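Side-chain contacts in Rho guanine nucleotide exchange factor 3 (Mus musculus, PDB 2Z0Q), which acts through its DH-PH domains as a guanine nucleotide exchange factor for the small GTPases RhoA and RhoB: residues S53-T56 and E57-N61; K119-L122 and D123-Q127. All coordinates share one frame; numbering follows the deposited sequence.

Contact 1: S53-T56 and E57-N61; sequences SIMT and EQELN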
loop_
_atom_site.group_PDB
_atom_site.type_symbol
_atom_site.label_atom_id
_atom_site.label_comp_id
_atom_site.label_asym_id
_atom_site.label_seq_id
_atom_site.Cartn_x
_atom_site.Cartn_y
_atom_site.Cartn_z
ATOM N N SER A 53 -17.655 18.653 6.880
ATOM C CA SER A 53 -18.122 18.045 5.629
ATOM C C SER A 53 -17.102 18.071 4.495
ATOM O O SER A 53 -17.471 18.277 3.340
ATOM C CB SER A 53 -19.398 18.766 5.169
ATOM O OG SER A 53 -20.364 18.802 6.203
ATOM N N ILE A 54 -15.825 17.867 4.817
ATOM C CA ILE A 54 -14.746 17.876 3.813
ATOM C C ILE A 54 -14.888 16.743 2.786
ATOM O O ILE A 54 -14.441 16.852 1.652
ATOM C CB ILE A 54 -13.393 17.779 4.510
ATOM C CG1 ILE A 54 -13.271 18.934 5.499
ATOM C CG2 ILE A 54 -12.246 17.808 3.479
ATOM C CD1 ILE A 54 -12.066 18.834 6.401
HETATM N N MSE A 55 -15.514 15.655 3.206
HETATM C CA MSE A 55 -15.773 14.512 2.336
HETATM C C MSE A 55 -17.145 14.020 2.767
HETATM O O MSE A 55 -17.606 14.353 3.857
HETATM C CB MSE A 55 -14.758 13.382 2.563
HETATM C CG MSE A 55 -13.326 13.661 2.109
HETATM SE SE MSE A 55 -12.208 12.041 2.174
HETATM C CE MSE A 55 -12.910 11.136 0.655
ATOM N N THR A 56 -17.794 13.213 1.946
ATOM C CA THR A 56 -19.111 12.716 2.329
ATOM C C THR A 56 -19.012 11.708 3.481
ATOM O O THR A 56 -17.931 11.195 3.790
ATOM C CB THR A 56 -19.827 12.060 1.138
ATOM O OG1 THR A 56 -19.275 10.756 0.889
ATOM C CG2 THR A 56 -19.663 12.936 -0.103
ATOM N N GLU A 57 -20.135 11.445 4.134
ATOM C CA GLU A 57 -20.128 10.493 5.231
ATOM C C GLU A 57 -19.748 9.168 4.617
ATOM O O GLU A 57 -19.045 8.366 5.223
ATOM C CB GLU A 57 -21.509 10.379 5.883
ATOM C CG GLU A 57 -21.938 11.637 6.628
ATOM C CD GLU A 57 -23.208 11.443 7.441
ATOM O OE1 GLU A 57 -23.201 10.589 8.359
ATOM O OE2 GLU A 57 -24.206 12.146 7.157
ATOM N N GLN A 58 -20.213 8.948 3.396
ATOM C CA GLN A 58 -19.914 7.710 2.702
ATOM C C GLN A 58 -18.390 7.551 2.569
ATOM O O GLN A 58 -17.813 6.570 3.049
ATOM C CB GLN A 58 -20.552 7.726 1.312
ATOM C CG GLN A 58 -22.071 7.875 1.309
ATOM C CD GLN A 58 -22.555 9.273 1.689
ATOM O OE1 GLN A 58 -22.261 10.261 1.006
ATOM N NE2 GLN A 58 -23.315 9.353 2.783
ATOM N N GLU A 59 -17.765 8.528 1.913
ATOM C CA GLU A 59 -16.322 8.552 1.673
ATOM C C GLU A 59 -15.447 8.416 2.911
ATOM O O GLU A 59 -14.400 7.773 2.855
ATOM C CB GLU A 59 -15.938 9.840 0.934
ATOM C CG GLU A 59 -16.574 9.969 -0.442
ATOM C CD GLU A 59 -16.370 11.342 -1.050
ATOM O OE1 GLU A 59 -16.321 12.332 -0.293
ATOM O OE2 GLU A 59 -16.264 11.436 -2.284
ATOM N N LEU A 60 -15.860 9.043 4.012
ATOM C CA LEU A 60 -15.117 8.989 5.262
ATOM C C LEU A 60 -15.294 7.632 5.895
ATOM O O LEU A 60 -14.362 7.106 6.516
ATOM C CB LEU A 60 -15.611 10.064 6.241
ATOM C CG LEU A 60 -15.295 11.516 5.882
ATOM C CD1 LEU A 60 -15.974 12.463 6.866
ATOM C CD2 LEU A 60 -13.792 11.714 5.901
ATOM N N ASN A 61 -16.493 7.065 5.760
ATOM C CA ASN A 61 -16.755 5.750 6.336
ATOM C C ASN A 61 -15.905 4.729 5.616
ATOM O O ASN A 61 -15.415 3.782 6.234
ATOM C CB ASN A 61 -18.226 5.349 6.198
ATOM C CG ASN A 61 -19.141 6.165 7.087
ATOM O OD1 ASN A 61 -18.824 6.447 8.245
ATOM N ND2 ASN A 61 -20.297 6.529 6.559
#
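With chi1 at 76°, Thr56 sets OG1 between its own backbone N and carbonyl carbon, facing the first turn of helix 57-64, while Glu59 turns CG away from its carbonyl carbon (chi1 -62°) and sends its extended chain back over the threonine. Each side chain then accepts from the backbone N of the other residue. Glu59 N donates to Thr56 OG1 at 2.9 Å in an almost straight line, and Thr56 N donates to Glu59 OE1 at 2.8 Å, reaching that oxygen on its anti side and 29° out of the carboxylate plane. Thr56 is the N-cap of the helix, and this reciprocal pair is a capping box: it supplies an acceptor to an amide of the first turn, where no carbonyl of a preceding helical turn is in place to accept it. The helical pattern proper starts with Leu60 N bonded to Thr56 O at 3.0 Å. The other carboxylate oxygen, Glu59 OE2, forms a salt bridge with Lys125 on helix 107-125, so both oxygens are engaged. An alanine in place of Glu59 would probably leave Thr56 N without its acceptor and the Lys125 ammonium without its mate. Just ahead of the cap, Met55, present as selenomethionine, bends at chi3 and crosses Glu59 at about a right angle, its CE lying 3.3 Å from Glu59 CB. Nearer the backbone, Met55 CB rests 3.8 Å from Leu60 CG, and Leu60 also touches His46, Met49 and Leu50 of helix 15-51.

Contact 2: K119-L122 and D123-Q127; sequences KALL and DHKKQ
Lys125 runs alongside Leu121, one helical turn earlier, and its chain can be followed outward. CB sits 3.7 Å from Leu121 O and just as far from Leu122 O, close to two carbonyl oxygens that point toward the C-terminal end of the helix. CG comes closer to the first of them, 3.4 Å from Leu121 O. The bend at chi2 (-70°) turns the rest of the chain beside the leucine, the two side chains pointing the same way, and Lys125 CE meets Leu121 CD1 at 4.0 Å. NZ goes on to a salt bridge with Glu59 of helix 57-64. All this happens on the last turns of helix 107-125 of the DH domain, a helical bundle, where the i to i+4 ladder is still running: Asp123 N bonds Lys119 O at 2.9 Å, and Lys125 N bonds Leu121 O at 3.0 Å. The last rung is long, with Lys126 N at 3.3 Å from Leu122 O as the chain leaves the helix. Leu121 O also takes a weak second bond from His124 N, whose main acceptor is Ala120 O. Sides of the helix differ in what they meet: Leu122 packs on Trp150, Leu153 and Ile63, whereas Ala120 and His124 touch Tyr269 and Leu267 of strand 266-271, within the PH domain.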
loop_
_atom_site.group_PDB
_atom_site.type_symbol
_atom_site.label_atom_id
_atom_site.label_comp_id
_atom_site.label_asym_id
_atom_site.label_seq_id
_atom_site.Cartn_x
_atom_site.Cartn_y
_atom_site.Cartn_z
ATOM N N LYS A 119 -7.715 3.248 -1.036
ATOM C CA LYS A 119 -6.542 3.888 -1.605
ATOM C C LYS A 119 -6.879 4.541 -2.935
ATOM O O LYS A 119 -6.378 5.621 -3.233
ATOM C CB LYS A 119 -5.410 2.881 -1.825
ATOM C CG LYS A 119 -4.781 2.419 -0.541
ATOM C CD LYS A 119 -3.613 1.483 -0.802
ATOM C CE LYS A 119 -2.548 1.670 0.266
ATOM N NZ LYS A 119 -1.378 0.824 -0.048
ATOM N N ALA A 120 -7.721 3.889 -3.727
ATOM C CA ALA A 120 -8.100 4.461 -5.030
ATOM C C ALA A 120 -8.841 5.781 -4.796
ATOM O O ALA A 120 -8.600 6.784 -5.476
ATOM C CB ALA A 120 -8.989 3.498 -5.797
ATOM N N LEU A 121 -9.762 5.774 -3.842
ATOM C CA LEU A 121 -10.523 6.976 -3.526
ATOM C C LEU A 121 -9.587 8.058 -3.006
ATOM O O LEU A 121 -9.670 9.231 -3.396
ATOM C CB LEU A 121 -11.583 6.675 -2.474
ATOM C CG LEU A 121 -12.253 7.907 -1.851
ATOM C CD1 LEU A 121 -13.154 8.583 -2.886
ATOM C CD2 LEU A 121 -13.043 7.492 -0.642
ATOM N N LEU A 122 -8.687 7.673 -2.110
ATOM C CA LEU A 122 -7.751 8.620 -1.540
ATOM C C LEU A 122 -6.855 9.247 -2.617
ATOM O O LEU A 122 -6.552 10.438 -2.551
ATOM C CB LEU A 122 -6.904 7.914 -0.479
ATOM C CG LEU A 122 -6.280 8.736 0.640
ATOM C CD1 LEU A 122 -7.286 9.766 1.177
ATOM C CD2 LEU A 122 -5.834 7.780 1.758
ATOM N N ASP A 123 -6.422 8.458 -3.595
ATOM C CA ASP A 123 -5.573 8.994 -4.661
ATOM C C ASP A 123 -6.351 10.057 -5.429
ATOM O O ASP A 123 -5.804 11.042 -5.910
ATOM C CB ASP A 123 -5.164 7.907 -5.670
ATOM C CG ASP A 123 -4.108 6.954 -5.135
ATOM O OD1 ASP A 123 -3.461 7.289 -4.125
ATOM O OD2 ASP A 123 -3.906 5.880 -5.760
ATOM N N HIS A 124 -7.647 9.845 -5.571
ATOM C CA HIS A 124 -8.434 10.801 -6.304
ATOM C C HIS A 124 -8.618 12.093 -5.510
ATOM O O HIS A 124 -8.533 13.182 -6.076
ATOM C CB HIS A 124 -9.784 10.192 -6.656
ATOM C CG HIS A 124 -10.691 11.136 -7.374
ATOM N ND1 HIS A 124 -10.369 11.691 -8.594
ATOM C CD2 HIS A 124 -11.903 11.634 -7.040
ATOM C CE1 HIS A 124 -11.345 12.492 -8.980
ATOM N NE2 HIS A 124 -12.288 12.475 -8.053
ATOM N N LYS A 125 -8.861 11.957 -4.204
ATOM C CA LYS A 125 -9.080 13.096 -3.315
ATOM C C LYS A 125 -7.913 14.060 -3.200
ATOM O O LYS A 125 -8.113 15.229 -2.896
ATOM C CB LYS A 125 -9.467 12.614 -1.918
ATOM C CG LYS A 125 -10.872 12.047 -1.838
ATOM C CD LYS A 125 -11.939 13.138 -2.001
ATOM C CE LYS A 125 -13.334 12.521 -2.200
ATOM N NZ LYS A 125 -14.462 13.499 -2.053
ATOM N N LYS A 126 -6.693 13.597 -3.434
ATOM C CA LYS A 126 -5.570 14.509 -3.327
ATOM C C LYS A 126 -5.642 15.549 -4.449
ATOM O O LYS A 126 -4.797 16.441 -4.525
ATOM C CB LYS A 126 -4.239 13.746 -3.359
ATOM C CG LYS A 126 -3.994 12.965 -4.625
ATOM C CD LYS A 126 -2.910 11.915 -4.433
ATOM C CE LYS A 126 -1.553 12.533 -4.135
ATOM N NZ LYS A 126 -0.482 11.483 -4.149
ATOM N N GLN A 127 -6.659 15.432 -5.304
ATOM C CA GLN A 127 -6.879 16.370 -6.414
ATOM C C GLN A 127 -7.809 17.501 -5.952
ATOM O O GLN A 127 -7.739 18.628 -6.436
ATOM C CB GLN A 127 -7.525 15.656 -7.609
ATOM C CG GLN A 127 -7.733 16.571 -8.812
ATOM C CD GLN A 127 -8.915 16.166 -9.693
ATOM O OE1 GLN A 127 -9.039 15.007 -10.105
ATOM N NE2 GLN A 127 -9.784 17.132 -9.996
#

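How the contacts relate
Contacts 1 and 2 sit at opposite kinds of helix end within the DH domain: contact 1 opens helix 57-64, and contact 2 runs out of the C-terminal end of helix 107-125. Both are partly buried, but contact 1 lies about 21 Å from the centre of the chain and contact 2 about 13 Å, measured centre to centre. In contact 1 two of the three cross-segment hydrogen bonds use a side chain as acceptor, whereas the bonds within contact 2 are all backbone to backbone. The two meet directly: beside the salt bridge, 2.7 Å from Glu59 OE2 to Lys125 NZ, Met55 CE packs on Lys125 CE and Leu121 CD2. Contact 2 also reaches the PH domain, while contact 1 borders helices 15-51 and 129-132.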